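PDB 2VPT: lipolytic enzyme from Clostridium thermocellum, which hydrolyses acetyl esters of xylan, acting as the catalytic domain of a cellulosomal family 3 carbohydrate esterase. Local coordinates for residues 11-16 with 126-131; 24-29 with 182-187; 141-146 with 156-161; 161-166 with 191-196. One frame throughout, in Å; residues are numbered along the deposited sequence.

Contact 1: residues 11-16 with 126-131; sequences VGDSCT and ADYYPW
At the GDSL-type motif of this SGNH hydrolase, where strand 5-12 gives way to helix 14-17, D13 meets Y128 from the loop that follows strand 122-126. The two side chains approach from opposite directions. Y128 OH donates to D13 OD2 (2.6 Å), meeting it on the syn side, and the oxygen lies in the plane of the ring at its edge, with carboxylate and ring turned 42° from each other. The same hydroxyl is also bonded to the backbone N of G93, so two partners fix the tip of the tyrosine. Aspartate suits its place because its other oxygen works too: D13 OD1 takes the N-H of C15 (3.0 Å) on the anti side, making D13 the N-cap of helix 14-17. The first torsion, chi1 56°, holds the carboxylate between backbone N and carbonyl carbon, where it can turn back to C15 N. C15 SG makes sulfur-aromatic contacts at the edges of two rings, lying near the plane of each, 4.0 Å from CE1 of Y128 and 3.8 Å from OH of Y129. S14 beside the cap bonds through OG to H178 NE2, and its place at the start of a helix after the first strand is that expected of the probable nucleophilic serine of an SGNH hydrolase.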
loop_
_atom_site.group_PDB
_atom_site.type_symbol
_atom_site.label_atom_id
_atom_site.label_comp_id
_atom_site.label_asym_id
_atom_site.label_seq_id
_atom_site.Cartn_x
_atom_site.Cartn_y
_atom_site.Cartn_z
ATOM N N VAL A 11 -0.007 5.065 12.863
ATOM C CA VAL A 11 1.258 5.618 12.380
ATOM C C VAL A 11 2.312 4.518 12.479
ATOM O O VAL A 11 2.506 3.931 13.538
ATOM C CB VAL A 11 1.716 6.825 13.217
ATOM C CG1 VAL A 11 3.070 7.319 12.733
ATOM C CG2 VAL A 11 0.702 7.914 13.155
ATOM N N GLY A 12 3.012 4.226 11.389
ATOM C CA GLY A 12 4.049 3.228 11.469
ATOM C C GLY A 12 4.754 2.993 10.165
ATOM O O GLY A 12 4.786 3.871 9.275
ATOM N N ASP A 13 5.320 1.792 10.068
ATOM C CA ASP A 13 6.149 1.370 8.948
ATOM C C ASP A 13 5.413 0.317 8.117
ATOM O O ASP A 13 4.186 0.379 8.012
ATOM C CB ASP A 13 7.535 0.932 9.467
ATOM C CG ASP A 13 7.471 -0.149 10.518
ATOM O OD1 ASP A 13 6.498 -0.950 10.543
ATOM O OD2 ASP A 13 8.411 -0.204 11.350
ATOM N N SER A 14 6.107 -0.637 7.515
ATOM C CA SER A 14 5.412 -1.604 6.675
ATOM C C SER A 14 4.466 -2.492 7.467
ATOM O O SER A 14 3.590 -3.109 6.873
ATOM C CB SER A 14 6.352 -2.468 5.861
ATOM O OG SER A 14 7.319 -3.023 6.676
ATOM N N CYS A 15 4.657 -2.586 8.785
ATOM C CA CYS A 15 3.760 -3.378 9.616
ATOM C C CYS A 15 2.412 -2.712 9.815
ATOM O O CYS A 15 1.444 -3.387 10.160
ATOM C CB CYS A 15 4.385 -3.693 10.969
ATOM S SG CYS A 15 5.929 -4.606 10.913
ATOM N N THR A 16 2.352 -1.395 9.629
ATOM C CA THR A 16 1.100 -0.631 9.663
ATOM C C THR A 16 0.507 -0.446 8.269
ATOM O O THR A 16 -0.719 -0.516 8.093
ATOM C CB THR A 16 1.314 0.715 10.387
ATOM O OG1 THR A 16 1.691 0.445 11.748
ATOM C CG2 THR A 16 0.046 1.570 10.370
ATOM N N ALA A 126 3.552 0.593 20.467
ATOM C CA ALA A 126 3.724 -0.852 20.361
ATOM C C ALA A 126 5.178 -1.295 20.210
ATOM O O ALA A 126 5.992 -0.594 19.603
ATOM C CB ALA A 126 2.928 -1.382 19.180
ATOM N N ASP A 127 5.488 -2.471 20.750
ATOM C CA ASP A 127 6.673 -3.210 20.323
ATOM C C ASP A 127 6.329 -4.177 19.174
ATOM O O ASP A 127 5.210 -4.119 18.641
ATOM C CB ASP A 127 7.408 -3.858 21.512
ATOM C CG ASP A 127 6.694 -5.039 22.117
ATOM O OD1 ASP A 127 5.562 -5.359 21.714
ATOM O OD2 ASP A 127 7.308 -5.666 23.020
ATOM N N TYR A 128 7.272 -5.015 18.756
ATOM C CA TYR A 128 7.115 -5.883 17.596
ATOM C C TYR A 128 6.935 -7.345 17.972
ATOM O O TYR A 128 7.422 -7.820 18.995
ATOM C CB TYR A 128 8.340 -5.755 16.668
ATOM C CG TYR A 128 8.413 -4.446 15.927
ATOM C CD1 TYR A 128 8.090 -4.379 14.592
ATOM C CD2 TYR A 128 8.820 -3.268 16.560
ATOM C CE1 TYR A 128 8.166 -3.180 13.894
ATOM C CE2 TYR A 128 8.883 -2.075 15.873
ATOM C CZ TYR A 128 8.538 -2.033 14.539
ATOM O OH TYR A 128 8.622 -0.831 13.850
ATOM N N TYR A 129 6.240 -8.073 17.107
ATOM C CA TYR A 129 6.292 -9.530 17.143
ATOM C C TYR A 129 7.772 -9.927 17.005
ATOM O O TYR A 129 8.558 -9.213 16.388
ATOM C CB TYR A 129 5.423 -10.135 16.031
ATOM C CG TYR A 129 5.751 -9.644 14.645
ATOM C CD1 TYR A 129 6.635 -10.341 13.839
ATOM C CD2 TYR A 129 5.198 -8.458 14.149
ATOM C CE1 TYR A 129 6.962 -9.894 12.576
ATOM C CE2 TYR A 129 5.522 -7.995 12.885
ATOM C CZ TYR A 129 6.401 -8.719 12.098
ATOM O OH TYR A 129 6.726 -8.284 10.825
ATOM N N PRO A 130 8.174 -11.044 17.608
ATOM C CA PRO A 130 9.607 -11.376 17.710
ATOM C C PRO A 130 10.229 -12.004 16.450
ATOM O O PRO A 130 10.753 -13.129 16.490
ATOM C CB PRO A 130 9.626 -12.351 18.887
ATOM C CG PRO A 130 8.337 -13.079 18.738
ATOM C CD PRO A 130 7.336 -12.025 18.317
ATOM N N TRP A 131 10.182 -11.275 15.340
ATOM C CA TRP A 131 10.723 -11.752 14.070
ATOM C C TRP A 131 11.115 -10.557 13.213
ATOM O O TRP A 131 10.306 -9.650 13.048
ATOM C CB TRP A 131 9.668 -12.577 13.331
ATOM C CG TRP A 131 10.210 -13.294 12.144
ATOM C CD1 TRP A 131 10.079 -12.940 10.844
ATOM C CD2 TRP A 131 10.988 -14.493 12.161
ATOM N NE1 TRP A 131 10.716 -13.851 10.038
ATOM C CE2 TRP A 131 11.282 -14.817 10.826
ATOM C CE3 TRP A 131 11.454 -15.332 13.180
ATOM C CZ2 TRP A 131 12.037 -15.945 10.475
ATOM C CZ3 TRP A 131 12.200 -16.452 12.831
ATOM C CH2 TRP A 131 12.479 -16.746 11.490
#

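Contact 2: residues 24-29 with 182-187; sequences MGSYRT and IGYKKI
S26 OG hydrogen-bonds to the carbonyl O of C15, which fixes S26 while its backbone lies against the ring of Y184. The alpha carbon of S26 sits almost centrally over one face of that ring, 3.6 Å from the centroid and only 11° off the normal, a CH-pi contact. The hydroxyl, anti to the backbone N of S26 (chi1 176°), passes CE1 of Y184 at 3.7 Å on its way to C15. A tyrosine fits here because its flat face carries the turn while its far end still forms a polar bond, from Y184 OH to M19 O. One helical turn later, I187 sets its CG2 methyl 3.8 Å from CB of Y27, whose ring stacks with W191. Behind the turn the guanidinium of R28 is fixed in position by several carbonyls: NH2 donates to M24 O at 2.9 Å, with the donor above the carbonyl plane, NE reaches T16 O and NH1 reaches S50 O. G25 O also lies over its centre. No hydrogen bond joins the two segments; they meet by apolar and CH-pi packing, and because the C15 and M19 carbonyls satisfy the hydroxyls of S26 and Y184, close packing buries neither hydroxyl without a partner.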
loop_
_atom_site.group_PDB
_atom_site.type_symbol
_atom_site.label_atom_id
_atom_site.label_comp_id
_atom_site.label_asym_id
_atom_site.label_seq_id
_atom_site.Cartn_x
_atom_site.Cartn_y
_atom_site.Cartn_z
HETATM N N MSE A 24 -2.698 -5.405 2.195
HETATM C CA MSE A 24 -2.316 -4.083 2.696
HETATM C C MSE A 24 -3.323 -3.509 3.683
HETATM O O MSE A 24 -3.525 -2.299 3.779
HETATM C CB MSE A 24 -2.023 -3.114 1.545
HETATM C CG MSE A 24 -1.111 -3.656 0.456
HETATM SE SE MSE A 24 0.729 -4.008 0.977
HETATM C CE MSE A 24 0.864 -2.521 1.733
ATOM N N GLY A 25 -3.935 -4.409 4.451
ATOM C CA GLY A 25 -4.818 -4.026 5.545
ATOM C C GLY A 25 -4.178 -4.109 6.922
ATOM O O GLY A 25 -4.741 -3.562 7.882
ATOM N N SER A 26 -3.012 -4.756 7.042
ATOM C CA SER A 26 -2.325 -4.818 8.311
ATOM C C SER A 26 -3.260 -5.353 9.397
ATOM O O SER A 26 -4.102 -6.224 9.126
ATOM C CB SER A 26 -1.760 -3.406 8.614
ATOM O OG SER A 26 -1.142 -3.287 9.880
ATOM N N TYR A 27 -3.087 -4.872 10.619
ATOM C CA TYR A 27 -3.973 -5.210 11.714
ATOM C C TYR A 27 -5.273 -4.415 11.651
ATOM O O TYR A 27 -6.167 -4.630 12.464
ATOM C CB TYR A 27 -3.269 -4.961 13.062
ATOM C CG TYR A 27 -2.947 -3.507 13.349
ATOM C CD1 TYR A 27 -3.879 -2.684 13.956
ATOM C CD2 TYR A 27 -1.712 -2.954 13.004
ATOM C CE1 TYR A 27 -3.621 -1.355 14.207
ATOM C CE2 TYR A 27 -1.441 -1.608 13.245
ATOM C CZ TYR A 27 -2.400 -0.810 13.848
ATOM O OH TYR A 27 -2.181 0.517 14.131
ATOM N N ARG A 28 -5.344 -3.448 10.739
ATOM C CA ARG A 28 -6.484 -2.526 10.684
ATOM C C ARG A 28 -7.779 -3.243 10.302
ATOM O O ARG A 28 -8.842 -2.924 10.830
ATOM C CB ARG A 28 -6.180 -1.355 9.743
ATOM C CG ARG A 28 -5.072 -0.446 10.305
ATOM C CD ARG A 28 -4.540 0.550 9.312
ATOM N NE ARG A 28 -3.695 -0.037 8.277
ATOM C CZ ARG A 28 -4.040 -0.251 7.004
ATOM N NH1 ARG A 28 -5.258 -0.002 6.531
ATOM N NH2 ARG A 28 -3.147 -0.777 6.198
ATOM N N THR A 29 -7.686 -4.231 9.425
ATOM C CA THR A 29 -8.896 -4.969 8.972
ATOM C C THR A 29 -9.599 -5.615 10.164
ATOM O O THR A 29 -10.778 -5.374 10.428
ATOM C CB THR A 29 -8.512 -6.035 7.953
ATOM O OG1 THR A 29 -7.770 -5.408 6.900
ATOM C CG2 THR A 29 -9.748 -6.721 7.377
ATOM N N ILE A 182 -3.178 -14.274 9.131
ATOM C CA ILE A 182 -3.355 -14.826 10.464
ATOM C C ILE A 182 -2.521 -14.077 11.501
ATOM O O ILE A 182 -3.012 -13.749 12.571
ATOM C CB ILE A 182 -3.059 -16.336 10.485
ATOM C CG1 ILE A 182 -4.271 -17.083 9.930
ATOM C CG2 ILE A 182 -2.758 -16.824 11.910
ATOM C CD1 ILE A 182 -5.378 -17.283 10.953
ATOM N N GLY A 183 -1.273 -13.767 11.168
ATOM C CA GLY A 183 -0.418 -13.020 12.073
ATOM C C GLY A 183 -0.989 -11.646 12.372
ATOM O O GLY A 183 -0.997 -11.209 13.512
ATOM N N TYR A 184 -1.488 -10.959 11.344
ATOM C CA TYR A 184 -2.100 -9.661 11.566
ATOM C C TYR A 184 -3.357 -9.734 12.434
ATOM O O TYR A 184 -3.634 -8.822 13.202
ATOM C CB TYR A 184 -2.401 -8.942 10.249
ATOM C CG TYR A 184 -1.209 -8.259 9.610
ATOM C CD1 TYR A 184 -0.529 -7.266 10.285
ATOM C CD2 TYR A 184 -0.821 -8.542 8.313
ATOM C CE1 TYR A 184 0.544 -6.592 9.699
ATOM C CE2 TYR A 184 0.252 -7.897 7.725
ATOM C CZ TYR A 184 0.937 -6.921 8.423
ATOM O OH TYR A 184 2.010 -6.240 7.842
ATOM N N LYS A 185 -4.116 -10.823 12.315
ATOM C CA LYS A 185 -5.277 -11.016 13.173
ATOM C C LYS A 185 -4.875 -11.169 14.625
ATOM O O LYS A 185 -5.481 -10.576 15.497
ATOM C CB LYS A 185 -6.098 -12.228 12.726
ATOM C CG LYS A 185 -7.033 -11.964 11.581
ATOM C CD LYS A 185 -7.874 -13.192 11.289
ATOM C CE LYS A 185 -8.705 -13.659 12.457
ATOM N NZ LYS A 185 -9.645 -14.737 12.000
ATOM N N LYS A 186 -3.829 -11.946 14.883
ATOM C CA LYS A 186 -3.303 -12.047 16.250
ATOM C C LYS A 186 -2.870 -10.682 16.793
ATOM O O LYS A 186 -3.128 -10.333 17.940
ATOM C CB LYS A 186 -2.118 -13.013 16.307
ATOM C CG LYS A 186 -2.471 -14.492 16.080
ATOM C CD LYS A 186 -1.211 -15.360 16.245
ATOM C CE LYS A 186 -1.434 -16.835 15.973
ATOM N NZ LYS A 186 -0.209 -17.621 16.272
ATOM N N ILE A 187 -2.199 -9.896 15.954
ATOM C CA ILE A 187 -1.763 -8.564 16.353
ATOM C C ILE A 187 -2.953 -7.656 16.653
ATOM O O ILE A 187 -2.975 -6.959 17.654
ATOM C CB ILE A 187 -0.846 -7.962 15.255
ATOM C CG1 ILE A 187 0.496 -8.711 15.195
ATOM C CG2 ILE A 187 -0.651 -6.453 15.442
ATOM C CD1 ILE A 187 1.390 -8.511 16.388
#

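Contact 3: residues 141-146 with 156-161; sequences VIPGIV and VYFVKL
V146 pushes its CG1 methyl into the hollow between V156 and F158, two residues whose side chains rise from the same side of strand 156-159. The floor of that hollow is backbone: CG1 of V146 lies 3.7 Å from N of F158 and 3.9 Å from C of Y157. Its walls are CG2 of V156 at 4.1 Å from that methyl and, on the other side chain, CB of F158. Valine is short enough to let the methyl settle on the peptide, and with chi1 at 171° CG1 is the branch anti to the backbone N of V146. Helix 142-151 joins strands 122-126 and 156-159, which are parallel neighbours, so the unit is a beta-alpha-beta crossover; the helix runs back nearly antiparallel to strand 156-159, at 165°, with axes 8.3 Å apart. Toward the start of the helix the bump comes from the strand instead. F158 stands up as a broad plate beside P143, both pointing the same way, and CB and CG of the proline ring cover one face off-centre, CG being 3.9 Å from CZ of F158. The opposite face has the backbone N of K160 over its centre. I142 crosses the phenylalanine at about a right angle and touches CE1 with its CG2 methyl at 3.7 Å. Branched I142 also packs on L107 of helix 104-117.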
loop_
_atom_site.group_PDB
_atom_site.type_symbol
_atom_site.label_atom_id
_atom_site.label_comp_id
_atom_site.label_asym_id
_atom_site.label_seq_id
_atom_site.Cartn_x
_atom_site.Cartn_y
_atom_site.Cartn_z
ATOM N N VAL A 141 13.734 -2.181 24.990
ATOM C CA VAL A 141 13.826 -0.798 25.482
ATOM C C VAL A 141 12.498 -0.048 25.565
ATOM O O VAL A 141 12.391 0.957 26.262
ATOM C CB VAL A 141 14.836 0.060 24.668
ATOM C CG1 VAL A 141 16.193 -0.665 24.566
ATOM C CG2 VAL A 141 14.300 0.430 23.292
ATOM N N ILE A 142 11.466 -0.536 24.879
ATOM C CA ILE A 142 10.248 0.246 24.722
ATOM C C ILE A 142 9.412 0.398 26.009
ATOM O O ILE A 142 8.983 1.499 26.313
ATOM C CB ILE A 142 9.414 -0.309 23.553
ATOM C CG1 ILE A 142 10.196 -0.149 22.240
ATOM C CG2 ILE A 142 8.070 0.432 23.451
ATOM C CD1 ILE A 142 9.548 -0.806 21.037
ATOM N N PRO A 143 9.185 -0.704 26.762
ATOM C CA PRO A 143 8.348 -0.529 27.963
ATOM C C PRO A 143 8.850 0.525 28.956
ATOM O O PRO A 143 8.061 1.256 29.546
ATOM C CB PRO A 143 8.348 -1.912 28.610
ATOM C CG PRO A 143 8.872 -2.843 27.631
ATOM C CD PRO A 143 9.571 -2.105 26.554
ATOM N N GLY A 144 10.170 0.599 29.149
ATOM C CA GLY A 144 10.731 1.573 30.073
ATOM C C GLY A 144 10.576 3.005 29.610
ATOM O O GLY A 144 10.324 3.905 30.406
ATOM N N ILE A 145 10.691 3.219 28.297
ATOM C CA ILE A 145 10.506 4.543 27.736
ATOM C C ILE A 145 9.058 4.988 27.959
ATOM O O ILE A 145 8.789 6.108 28.386
ATOM C CB ILE A 145 10.830 4.576 26.219
ATOM C CG1 ILE A 145 12.337 4.394 25.992
ATOM C CG2 ILE A 145 10.361 5.862 25.594
ATOM C CD1 ILE A 145 12.665 3.869 24.611
ATOM N N VAL A 146 8.115 4.098 27.659
ATOM C CA VAL A 146 6.710 4.450 27.824
ATOM C C VAL A 146 6.386 4.708 29.296
ATOM O O VAL A 146 5.725 5.682 29.616
ATOM C CB VAL A 146 5.789 3.372 27.236
ATOM C CG1 VAL A 146 4.338 3.657 27.615
ATOM C CG2 VAL A 146 5.954 3.308 25.704
ATOM N N VAL A 156 0.113 8.075 27.632
ATOM C CA VAL A 156 0.805 7.144 26.732
ATOM C C VAL A 156 0.792 5.747 27.347
ATOM O O VAL A 156 1.019 5.580 28.558
ATOM C CB VAL A 156 2.244 7.621 26.394
ATOM C CG1 VAL A 156 3.107 7.744 27.664
ATOM C CG2 VAL A 156 2.904 6.709 25.362
ATOM N N TYR A 157 0.517 4.743 26.520
ATOM C CA TYR A 157 0.262 3.387 26.973
ATOM C C TYR A 157 0.988 2.413 26.071
ATOM O O TYR A 157 1.034 2.610 24.858
ATOM C CB TYR A 157 -1.256 3.108 26.938
ATOM C CG TYR A 157 -2.030 4.133 27.728
ATOM C CD1 TYR A 157 -2.176 3.998 29.107
ATOM C CD2 TYR A 157 -2.568 5.258 27.119
ATOM C CE1 TYR A 157 -2.863 4.949 29.847
ATOM C CE2 TYR A 157 -3.259 6.224 27.852
ATOM C CZ TYR A 157 -3.393 6.062 29.218
ATOM O OH TYR A 157 -4.074 7.011 29.962
ATOM N N PHE A 158 1.550 1.370 26.662
ATOM C CA PHE A 158 2.318 0.358 25.961
ATOM C C PHE A 158 1.408 -0.751 25.460
ATOM O O PHE A 158 0.543 -1.247 26.175
ATOM C CB PHE A 158 3.388 -0.216 26.912
ATOM C CG PHE A 158 4.224 -1.319 26.327
ATOM C CD1 PHE A 158 4.920 -1.152 25.136
ATOM C CD2 PHE A 158 4.350 -2.519 26.990
ATOM C CE1 PHE A 158 5.691 -2.179 24.630
ATOM C CE2 PHE A 158 5.124 -3.536 26.491
ATOM C CZ PHE A 158 5.794 -3.369 25.303
ATOM N N VAL A 159 1.616 -1.153 24.216
ATOM C CA VAL A 159 0.908 -2.265 23.606
ATOM C C VAL A 159 1.928 -3.357 23.323
ATOM O O VAL A 159 2.791 -3.222 22.447
ATOM C CB VAL A 159 0.186 -1.832 22.321
ATOM C CG1 VAL A 159 -0.497 -3.037 21.660
ATOM C CG2 VAL A 159 -0.808 -0.697 22.632
ATOM N N LYS A 160 1.857 -4.430 24.104
ATOM C CA LYS A 160 2.856 -5.486 24.028
ATOM C C LYS A 160 2.549 -6.493 22.926
ATOM O O LYS A 160 2.188 -7.637 23.182
ATOM C CB LYS A 160 2.962 -6.199 25.387
ATOM C CG LYS A 160 4.184 -7.094 25.507
ATOM C CD LYS A 160 4.331 -7.691 26.898
ATOM C CE LYS A 160 5.221 -8.896 26.910
ATOM N NZ LYS A 160 5.627 -9.251 28.304
ATOM N N LEU A 161 2.725 -6.075 21.677
ATOM C CA LEU A 161 2.556 -6.986 20.553
ATOM C C LEU A 161 3.486 -8.195 20.624
ATOM O O LEU A 161 3.190 -9.265 20.070
ATOM C CB LEU A 161 2.733 -6.250 19.216
ATOM C CG LEU A 161 1.763 -5.089 18.966
ATOM C CD1 LEU A 161 1.997 -4.473 17.606
ATOM C CD2 LEU A 161 0.308 -5.541 19.107
#

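Contact 4: residues 161-166 with 191-196; sequences LSEIQF and WYKYTI
E163 divides its carboxylate between two neighbours on helix 181-203. Y194 OH donates to OE1 of E163 (2.5 Å) and K193 NZ makes a salt bridge with OE2 of E163 (2.8 Å), each meeting its oxygen on the syn side but tilted out of the carboxylate plane. Both partners come from the direction opposite to the glutamate, OE2 lying alongside the last methylenes of the lysine, 3.4 Å from CD of K193. The tyrosine ring is turned 59° from the carboxylate, and CD of E163 lies in the ring plane at its edge. Glutamate has the reach for this, its chain extended beyond CG, while K193 stretches fully to bring its ammonium over; that positive charge probably stabilises the ionised carboxylate. Deeper in, L161 makes a CH-pi contact with W191: CD2 lies over one face, displaced toward the rim, 4.1 Å from the centroid of the five-membered ring, and CD1 is 3.8 Å from NE1 of W191. These contacts fasten the loop after strand 156-159 to the long C-terminal helix 181-203, which packs against the sheet of the SGNH alpha/beta fold. The broad indole suits the junction, since it also stacks with F88 of strand 86-90. Outside this shell, the short 3-10 segment 161-163 spaces the leucine and the glutamate, and I164 N closes on L161 O at 3.1 Å. S162 OG bonds to D127 OD2, tying the turn to the neighbouring loop. On the helix, T195 OG1 donates to W191 O (2.7 Å), a second-shell bond to the backbone that carries the indole.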
loop_
_atom_site.group_PDB
_atom_site.type_symbol
_atom_site.label_atom_id
_atom_site.label_comp_id
_atom_site.label_asym_id
_atom_site.label_seq_id
_atom_site.Cartn_x
_atom_site.Cartn_y
_atom_site.Cartn_z
ATOM N N LEU A 161 2.725 -6.075 21.677
ATOM C CA LEU A 161 2.556 -6.986 20.553
ATOM C C LEU A 161 3.486 -8.195 20.624
ATOM O O LEU A 161 3.190 -9.265 20.070
ATOM C CB LEU A 161 2.733 -6.250 19.216
ATOM C CG LEU A 161 1.763 -5.089 18.966
ATOM C CD1 LEU A 161 1.997 -4.473 17.606
ATOM C CD2 LEU A 161 0.308 -5.541 19.107
ATOM N N SER A 162 4.617 -8.040 21.319
ATOM C CA SER A 162 5.553 -9.154 21.484
ATOM C C SER A 162 5.020 -10.319 22.317
ATOM O O SER A 162 5.647 -11.383 22.320
ATOM C CB SER A 162 6.866 -8.668 22.092
ATOM O OG SER A 162 6.666 -8.099 23.372
ATOM N N GLU A 163 3.874 -10.135 22.977
ATOM C CA GLU A 163 3.233 -11.231 23.723
ATOM C C GLU A 163 2.481 -12.201 22.804
ATOM O O GLU A 163 1.956 -13.230 23.270
ATOM C CB GLU A 163 2.318 -10.680 24.821
ATOM C CG GLU A 163 0.896 -10.343 24.374
ATOM C CD GLU A 163 0.065 -9.717 25.466
ATOM O OE1 GLU A 163 0.630 -9.132 26.413
ATOM O OE2 GLU A 163 -1.176 -9.796 25.365
ATOM N N ILE A 164 2.421 -11.890 21.511
ATOM C CA ILE A 164 1.895 -12.799 20.502
ATOM C C ILE A 164 2.395 -14.225 20.723
ATOM O O ILE A 164 3.574 -14.442 21.003
ATOM C CB ILE A 164 2.239 -12.295 19.057
ATOM C CG1 ILE A 164 1.545 -13.152 17.994
ATOM C CG2 ILE A 164 3.762 -12.255 18.847
ATOM C CD1 ILE A 164 1.578 -12.522 16.600
ATOM N N GLN A 165 1.467 -15.177 20.624
ATOM C CA GLN A 165 1.795 -16.598 20.597
ATOM C C GLN A 165 2.345 -16.899 19.213
ATOM O O GLN A 165 1.615 -17.304 18.311
ATOM C CB GLN A 165 0.533 -17.434 20.895
ATOM C CG GLN A 165 0.660 -18.955 20.680
ATOM C CD GLN A 165 0.116 -19.455 19.326
ATOM O OE1 GLN A 165 0.688 -20.362 18.717
ATOM N NE2 GLN A 165 -0.994 -18.875 18.868
ATOM N N PHE A 166 3.637 -16.676 19.041
ATOM C CA PHE A 166 4.232 -16.628 17.716
ATOM C C PHE A 166 4.527 -18.006 17.144
ATOM O O PHE A 166 5.176 -18.825 17.785
ATOM C CB PHE A 166 5.513 -15.790 17.746
ATOM C CG PHE A 166 6.121 -15.575 16.393
ATOM C CD1 PHE A 166 5.502 -14.748 15.469
ATOM C CD2 PHE A 166 7.309 -16.207 16.039
ATOM C CE1 PHE A 166 6.056 -14.552 14.210
ATOM C CE2 PHE A 166 7.868 -16.021 14.782
ATOM C CZ PHE A 166 7.241 -15.188 13.867
ATOM N N TRP A 191 -3.776 -5.410 20.073
ATOM C CA TRP A 191 -4.186 -4.018 20.115
ATOM C C TRP A 191 -5.520 -3.871 20.853
ATOM O O TRP A 191 -5.686 -2.965 21.667
ATOM C CB TRP A 191 -4.367 -3.428 18.711
ATOM C CG TRP A 191 -3.090 -3.061 17.969
ATOM C CD1 TRP A 191 -2.504 -3.781 16.987
ATOM C CD2 TRP A 191 -2.276 -1.884 18.145
ATOM N NE1 TRP A 191 -1.371 -3.135 16.528
ATOM C CE2 TRP A 191 -1.223 -1.967 17.222
ATOM C CE3 TRP A 191 -2.345 -0.769 18.984
ATOM C CZ2 TRP A 191 -0.228 -0.978 17.126
ATOM C CZ3 TRP A 191 -1.363 0.207 18.892
ATOM C CH2 TRP A 191 -0.329 0.099 17.962
ATOM N N TYR A 192 -6.494 -4.725 20.519
ATOM C CA TYR A 192 -7.793 -4.657 21.172
ATOM C C TYR A 192 -7.640 -4.789 22.689
ATOM O O TYR A 192 -8.146 -3.968 23.437
ATOM C CB TYR A 192 -8.731 -5.720 20.601
ATOM C CG TYR A 192 -10.120 -5.694 21.213
ATOM C CD1 TYR A 192 -11.139 -4.954 20.634
ATOM C CD2 TYR A 192 -10.397 -6.394 22.378
ATOM C CE1 TYR A 192 -12.404 -4.929 21.188
ATOM C CE2 TYR A 192 -11.658 -6.385 22.931
ATOM C CZ TYR A 192 -12.647 -5.637 22.344
ATOM O OH TYR A 192 -13.914 -5.627 22.904
ATOM N N LYS A 193 -6.939 -5.828 23.111
ATOM C CA LYS A 193 -6.701 -6.069 24.545
ATOM C C LYS A 193 -6.215 -4.824 25.280
ATOM O O LYS A 193 -6.710 -4.470 26.352
ATOM C CB LYS A 193 -5.720 -7.226 24.708
ATOM C CG LYS A 193 -5.225 -7.464 26.138
ATOM C CD LYS A 193 -4.285 -8.643 26.189
ATOM C CE LYS A 193 -3.649 -8.758 27.567
ATOM N NZ LYS A 193 -2.709 -9.879 27.654
ATOM N N TYR A 194 -5.220 -4.159 24.700
ATOM C CA TYR A 194 -4.565 -3.033 25.364
ATOM C C TYR A 194 -5.246 -1.684 25.159
ATOM O O TYR A 194 -4.962 -0.736 25.874
ATOM C CB TYR A 194 -3.075 -2.971 24.953
ATOM C CG TYR A 194 -2.224 -4.043 25.620
ATOM C CD1 TYR A 194 -1.607 -3.797 26.839
ATOM C CD2 TYR A 194 -2.016 -5.280 25.039
ATOM C CE1 TYR A 194 -0.851 -4.759 27.460
ATOM C CE2 TYR A 194 -1.249 -6.267 25.666
ATOM C CZ TYR A 194 -0.667 -5.991 26.883
ATOM O OH TYR A 194 0.105 -6.939 27.533
ATOM N N THR A 195 -6.166 -1.584 24.189
ATOM C CA THR A 195 -6.815 -0.299 23.899
ATOM C C THR A 195 -8.292 -0.179 24.261
ATOM O O THR A 195 -8.788 0.925 24.428
ATOM C CB THR A 195 -6.698 0.078 22.396
ATOM O OG1 THR A 195 -7.433 -0.865 21.596
ATOM C CG2 THR A 195 -5.200 0.156 21.935
ATOM N N ILE A 196 -8.997 -1.300 24.371
ATOM C CA ILE A 196 -10.468 -1.230 24.423
ATOM C C ILE A 196 -11.009 -0.423 25.615
ATOM O O ILE A 196 -11.895 0.404 25.462
ATOM C CB ILE A 196 -11.118 -2.632 24.339
ATOM C CG1 ILE A 196 -12.644 -2.515 24.237
ATOM C CG2 ILE A 196 -10.751 -3.493 25.529
ATOM C CD1 ILE A 196 -13.153 -1.708 23.033
#

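From the N terminus, residues 11-16 open contact 1 and 24-29 open contact 2 before either closes. Contact 1 closes first, at 126-131, so the two cross. Contact 3 then opens at 141 and closes after a short helical excursion, lying wholly within the span of contact 2. Contact 4 starts on its last residue, L161, and closes on helix 181-203 beyond the point where contact 2 has closed, so contacts 2 and 4 cross as well. Contact 1 adjoins all three of the others. Together they tie the sheet and its flanking helices to the segment bearing the probable catalytic serine.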